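Local coordinates for protein gamma-glutamyl-gamma-aminobutyraldehyde dehydrogenase (Burkholderia cenocepacia, PDB 4LIH) that probably oxidises aldehydes to carboxylic acids with NAD(P)+ as electron acceptor, at residues 69-74 against 242-247; 237-240 against 246-249; 188-193 against 222-227. All coordinates share one frame; numbering follows the deposited sequence.

Contact 1 (69-74 against 242-247); sequences AAVAAA and RDVDCI
V71 of helix 64-80 and D243, in the loop that leads into strand 246-250, lie across from each other with their CA atoms 7.0 Å apart, and no hydrogen bond joins the two segments. V71 points at the loop and divides its methyls between two neighbours. Its CG1, turned anti to the backbone N (chi1 168°), lies 3.7 Å from D243 CB in the conformer modelled here, the two side chains passing in opposite senses. Its other methyl, CG2, rests 3.8 Å from V244 CG2, the two valines set roughly perpendicular to each other. V71 CG1 is also 4.1 Å from V244 CG2, so both methyls of V71 lie round that one branch. D245 OD2 forms a salt bridge with R75, one turn along helix 64-80 from V71, and a hydrogen bond with V168 N; a second salt bridge, D243 OD1 to R75, is doubtful because D243 has two conformers. V244 also touches A170 of strand 157-172, while A70 and A74 pack on V197 of strand 195-199, so helix 64-80 and the loop into strand 246-250 meet over inner strands of the sheet, beside helix 232-240.

Contact 2 (237-240 against 246-249); sequences LLAL and CIAF
A239, on helix 232-240, and I247, on strand 246-250, meet through a single methyl. I247 CD1 lies 3.7 Å from A239 CA and 3.8 Å from A239 CB, so the isoleucine tip presses on backbone and side chain alike. It also comes within 4.1 Å of L238 C, while L238 CB is a looser neighbour at 4.4 Å from the same methyl. I247 extends toward the helix because CG1 stands anti to the backbone N (chi1 -175°) and CD1 continues outward (chi2 158°). The CA atoms of A239 and I247 are 6.5 Å apart, so the strand's isoleucine reaches the helix backbone itself.

In the next shell, I247 also touches A170 of strand 157-172 and I259 of helix 253-266, and its backbone is hydrogen-bonded to R270 and W272 of strand 270-274. Y262 packs on A239, whose O bonds to K269 NZ and weakly to S266 OG; L238 also touches A170 and V67 of helix 64-80. Helix 232-240 follows strand 225-227 and precedes strand 246-250, which run parallel within the same mixed sheet, a beta-alpha-beta crossover of the Rossmann-like domain expected of aldehyde dehydrogenases. Across the contact itself there is no polar bond: a methyl packs on the helix backbone and on alanine and leucine carbons, so helix and strand are fitted by shape and dispersion.

Contact 3 (188-193 against 222-227); sequences PALAAG and AGVFNV
L190, on helix 178-191, packs its two methyls against V224 and F225, where the chain enters strand 225-227. The apolar contacts come first. L190 CD2 is 3.6 Å from V224 CG1, the two side chains set at a slant, and 3.5 Å from V224 O, so this methyl also rests on the backbone carbonyl. L190 CD1 approaches F225 CD1 at 4.2 Å, meeting the ring obliquely. With CG anti to the carbonyl carbon (chi1 -73°), L190 leans off the helix toward both residues. Aromatic contacts extend this patch: F225 meets F186, one turn back on the helix of L190, edge-to-face, and it also meets W98 of helix 88-104.

These elements are successive parts of an alternating alpha/beta fold. Helix 178-191 leads to strand 195-199, which runs parallel to strand 225-227, and helix 206-218 makes the crossover between those two strands. F225 also touches A212 and A215 of that second helix, so the helices of both units converge on one ring.

The polar bonds lie within each segment or lead out of it. N226 ND2 donates to G223 O at 2.9 Å with an N-H...O angle of 156°, the donor standing well above the carbonyl plane, and thereby closes the turn ahead of the strand. The same nitrogen also serves V196 O, while N226 OD1 accepts from D33 N, so both the N and the O of the amide have partners. In the other segment the helix stops in a Schellman motif at G193, with positive phi; the G193 N to L190 O bond is 3.0 Å. L190 O accepts also from W83 NE1, and V224 packs on the same tryptophan.

Overall arrangement
All three contacts are buried and gather round one mixed sheet, but they use different helices. Contacts 1 and 2 share strand 246-250 and touch each other: V71 CG2 lies 3.6 Å from L238 CD2, which joins helices 64-80 and 232-240. Contact 3 reaches the sheet at strand 225-227 and borders contact 1, with A74 CB 3.7 Å from G223 O, whereas it stays about 7 Å from contact 2 at the nearest atoms. Contact 2 is apolar, one methyl on a helix backbone and small carbons; contact 3 adds an aromatic cluster and a turn closed by the N226 side chain. Contact 1, apolar across its segments, includes the partly exposed D243 and has charged groups close by.

Contact 1 (69-74 against 242-247)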
# COMPACT_ATOMS: atom_id res chain seq x y z
N ALA A 69 30.33 -4.68 -26.28
CA ALA A 69 30.83 -3.43 -25.72
C ALA A 69 29.77 -2.70 -24.86
O ALA A 69 30.08 -2.19 -23.76
CB ALA A 69 31.34 -2.52 -26.83
N ALA A 70 28.52 -2.68 -25.37
CA ALA A 70 27.39 -2.02 -24.70
C ALA A 70 27.07 -2.72 -23.39
O ALA A 70 26.96 -2.08 -22.37
CB ALA A 70 26.16 -2.02 -25.60
N VAL A 71 26.99 -4.05 -23.41
CA VAL A 71 26.72 -4.83 -22.23
C VAL A 71 27.81 -4.72 -21.16
O VAL A 71 27.50 -4.62 -19.97
CB VAL A 71 26.43 -6.31 -22.59
CG1 VAL A 71 26.43 -7.17 -21.33
CG2 VAL A 71 25.11 -6.44 -23.34
N ALA A 72 29.06 -4.70 -21.59
CA ALA A 72 30.21 -4.55 -20.69
C ALA A 72 30.20 -3.19 -19.99
O ALA A 72 30.44 -3.13 -18.76
CB ALA A 72 31.52 -4.74 -21.45
N ALA A 73 29.89 -2.15 -20.74
CA ALA A 73 29.83 -0.78 -20.19
C ALA A 73 28.68 -0.65 -19.18
O ALA A 73 28.78 0.02 -18.16
CB ALA A 73 29.67 0.24 -21.32
N ALA A 74 27.56 -1.27 -19.51
CA ALA A 74 26.39 -1.32 -18.64
C ALA A 74 26.68 -2.03 -17.34
O ALA A 74 26.27 -1.59 -16.23
CB ALA A 74 25.28 -2.01 -19.38
N ARG A 242 25.17 -13.61 -21.33
CA ARG A 242 25.44 -14.10 -19.99
C ARG A 242 25.49 -13.00 -18.91
O ARG A 242 25.39 -13.28 -17.71
CB ARG A 242 26.74 -14.93 -19.98
N ASP A 243 25.55 -11.76 -19.36
CA ASP A 243 25.74 -10.64 -18.48
C ASP A 243 24.61 -9.61 -18.47
O ASP A 243 24.75 -8.50 -17.91
CB ASP A 243 26.99 -9.94 -18.88
CG ASP A 243 27.64 -9.35 -17.73
OD1 ASP A 243 27.28 -9.81 -16.62
OD2 ASP A 243 28.47 -8.46 -17.92
N VAL A 244 23.53 -9.98 -19.11
CA VAL A 244 22.27 -9.22 -19.10
C VAL A 244 21.38 -9.96 -18.07
O VAL A 244 21.28 -11.17 -18.07
CB VAL A 244 21.63 -9.23 -20.50
CG1 VAL A 244 20.18 -8.75 -20.47
CG2 VAL A 244 22.47 -8.39 -21.47
N ASP A 245 20.70 -9.20 -17.22
CA ASP A 245 19.95 -9.73 -16.11
C ASP A 245 18.45 -9.77 -16.38
O ASP A 245 17.71 -10.44 -15.69
CB ASP A 245 20.22 -8.86 -14.89
CG ASP A 245 21.69 -8.85 -14.49
OD1 ASP A 245 22.18 -9.96 -14.13
OD2 ASP A 245 22.34 -7.80 -14.49
N CYS A 246 18.01 -9.04 -17.40
CA CYS A 246 16.59 -8.87 -17.70
C CYS A 246 16.45 -8.43 -19.11
O CYS A 246 17.23 -7.64 -19.55
CB CYS A 246 15.99 -7.79 -16.78
SG CYS A 246 14.38 -7.22 -17.32
N ILE A 247 15.48 -8.97 -19.85
CA ILE A 247 15.20 -8.52 -21.19
C ILE A 247 13.70 -8.19 -21.29
O ILE A 247 12.86 -9.03 -20.94
CB ILE A 247 15.65 -9.53 -22.30
CG1 ILE A 247 15.42 -8.90 -23.67
CG2 ILE A 247 14.88 -10.85 -22.19
CD1 ILE A 247 16.23 -9.49 -24.79

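Contact 2 (237-240 against 246-249)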
# COMPACT_ATOMS: atom_id res chain seq x y z
N LEU A 237 21.36 -11.61 -29.47
CA LEU A 237 22.56 -11.68 -28.68
C LEU A 237 22.26 -11.13 -27.30
O LEU A 237 22.82 -11.60 -26.34
CB LEU A 237 23.71 -10.92 -29.36
CG LEU A 237 24.27 -11.52 -30.68
CD1 LEU A 237 25.15 -10.48 -31.36
CD2 LEU A 237 25.09 -12.79 -30.49
N LEU A 238 21.39 -10.15 -27.20
CA LEU A 238 20.99 -9.63 -25.89
C LEU A 238 20.13 -10.66 -25.11
O LEU A 238 20.27 -10.79 -23.91
CB LEU A 238 20.27 -8.28 -26.03
CG LEU A 238 21.15 -7.08 -26.42
CD1 LEU A 238 20.36 -5.86 -26.88
CD2 LEU A 238 22.06 -6.67 -25.28
N ALA A 239 19.29 -11.41 -25.81
CA ALA A 239 18.51 -12.43 -25.13
C ALA A 239 19.39 -13.57 -24.66
O ALA A 239 19.13 -14.17 -23.60
CB ALA A 239 17.34 -12.89 -25.99
N LEU A 240 20.49 -13.83 -25.37
CA LEU A 240 21.44 -14.90 -25.00
C LEU A 240 22.53 -14.48 -24.02
O LEU A 240 23.20 -15.33 -23.44
CB LEU A 240 22.14 -15.46 -26.26
CG LEU A 240 21.23 -16.25 -27.18
CD1 LEU A 240 21.79 -16.34 -28.60
CD2 LEU A 240 21.03 -17.64 -26.57
N CYS A 246 18.01 -9.04 -17.40
CA CYS A 246 16.59 -8.87 -17.70
C CYS A 246 16.45 -8.43 -19.11
O CYS A 246 17.23 -7.64 -19.55
CB CYS A 246 15.99 -7.79 -16.78
SG CYS A 246 14.38 -7.22 -17.32
N ILE A 247 15.48 -8.97 -19.85
CA ILE A 247 15.20 -8.52 -21.19
C ILE A 247 13.70 -8.19 -21.29
O ILE A 247 12.86 -9.03 -20.94
CB ILE A 247 15.65 -9.53 -22.30
CG1 ILE A 247 15.42 -8.90 -23.67
CG2 ILE A 247 14.88 -10.85 -22.19
CD1 ILE A 247 16.23 -9.49 -24.79
N ALA A 248 13.41 -6.97 -21.73
CA ALA A 248 12.04 -6.44 -21.95
C ALA A 248 11.83 -6.19 -23.45
O ALA A 248 12.60 -5.46 -24.06
CB ALA A 248 11.87 -5.13 -21.18
N PHE A 249 10.79 -6.82 -24.02
CA PHE A 249 10.54 -6.87 -25.46
C PHE A 249 9.09 -6.48 -25.73
O PHE A 249 8.18 -6.83 -24.98
CB PHE A 249 10.83 -8.30 -25.97
CG PHE A 249 10.38 -8.57 -27.39
CD1 PHE A 249 11.19 -8.28 -28.44
CD2 PHE A 249 9.16 -9.18 -27.65
CE1 PHE A 249 10.82 -8.54 -29.74
CE2 PHE A 249 8.77 -9.46 -28.95
CZ PHE A 249 9.61 -9.13 -30.00

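Contact 3 (188-193 against 222-227)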
# COMPACT_ATOMS: atom_id res chain seq x y z
N PRO A 188 11.00 3.41 -16.53
CA PRO A 188 11.07 2.68 -15.24
C PRO A 188 12.41 1.97 -14.96
O PRO A 188 12.88 1.92 -13.82
CB PRO A 188 9.96 1.66 -15.37
CG PRO A 188 9.65 1.54 -16.83
CD PRO A 188 9.90 2.92 -17.39
N ALA A 189 13.01 1.35 -15.99
CA ALA A 189 14.26 0.61 -15.72
C ALA A 189 15.33 1.54 -15.13
O ALA A 189 16.02 1.15 -14.21
CB ALA A 189 14.79 -0.10 -16.98
N LEU A 190 15.47 2.75 -15.69
CA LEU A 190 16.54 3.67 -15.26
C LEU A 190 16.19 4.27 -13.92
O LEU A 190 17.05 4.52 -13.11
CB LEU A 190 16.76 4.79 -16.27
CG LEU A 190 17.47 4.33 -17.53
CD1 LEU A 190 17.33 5.39 -18.59
CD2 LEU A 190 18.95 3.96 -17.26
N ALA A 191 14.91 4.51 -13.68
CA ALA A 191 14.52 5.14 -12.42
C ALA A 191 14.93 4.22 -11.28
O ALA A 191 15.36 4.69 -10.23
CB ALA A 191 13.03 5.39 -12.44
N ALA A 192 14.78 2.91 -11.50
CA ALA A 192 15.13 1.90 -10.49
C ALA A 192 16.67 1.79 -10.24
O ALA A 192 17.14 1.26 -9.23
CB ALA A 192 14.52 0.57 -10.91
N GLY A 193 17.49 2.36 -11.13
CA GLY A 193 18.95 2.29 -10.90
C GLY A 193 19.65 1.34 -11.86
O GLY A 193 20.88 1.28 -11.89
N ALA A 222 28.07 7.52 -18.34
CA ALA A 222 28.54 6.67 -19.42
C ALA A 222 28.22 5.23 -19.08
O ALA A 222 28.49 4.74 -17.96
CB ALA A 222 30.03 6.83 -19.63
N GLY A 223 27.62 4.55 -20.05
CA GLY A 223 27.31 3.15 -19.90
C GLY A 223 25.96 2.81 -19.31
O GLY A 223 25.52 1.66 -19.42
N VAL A 224 25.28 3.78 -18.72
CA VAL A 224 24.00 3.54 -18.04
C VAL A 224 22.83 3.48 -19.03
O VAL A 224 21.82 2.74 -18.80
CB VAL A 224 23.81 4.59 -16.94
CG1 VAL A 224 22.37 4.57 -16.41
CG2 VAL A 224 24.83 4.37 -15.82
N PHE A 225 22.99 4.20 -20.16
CA PHE A 225 22.02 4.17 -21.25
C PHE A 225 22.76 4.12 -22.59
O PHE A 225 23.46 5.05 -22.94
CB PHE A 225 21.01 5.32 -21.17
CG PHE A 225 19.88 5.22 -22.19
CD1 PHE A 225 19.01 4.13 -22.23
CD2 PHE A 225 19.72 6.21 -23.14
CE1 PHE A 225 17.98 4.08 -23.18
CE2 PHE A 225 18.75 6.15 -24.10
CZ PHE A 225 17.86 5.08 -24.12
N ASN A 226 22.66 2.97 -23.25
CA ASN A 226 23.31 2.67 -24.53
C ASN A 226 22.24 2.29 -25.56
O ASN A 226 21.25 1.61 -25.23
CB ASN A 226 24.23 1.48 -24.39
CG ASN A 226 25.11 1.54 -23.16
OD1 ASN A 226 26.15 2.19 -23.16
ND2 ASN A 226 24.64 0.94 -22.07
N VAL A 227 22.47 2.68 -26.82
CA VAL A 227 21.56 2.36 -27.92
C VAL A 227 22.39 1.67 -29.02
O VAL A 227 23.46 2.19 -29.45
CB VAL A 227 20.82 3.63 -28.45
CG1 VAL A 227 20.03 3.34 -29.73
CG2 VAL A 227 19.90 4.20 -27.36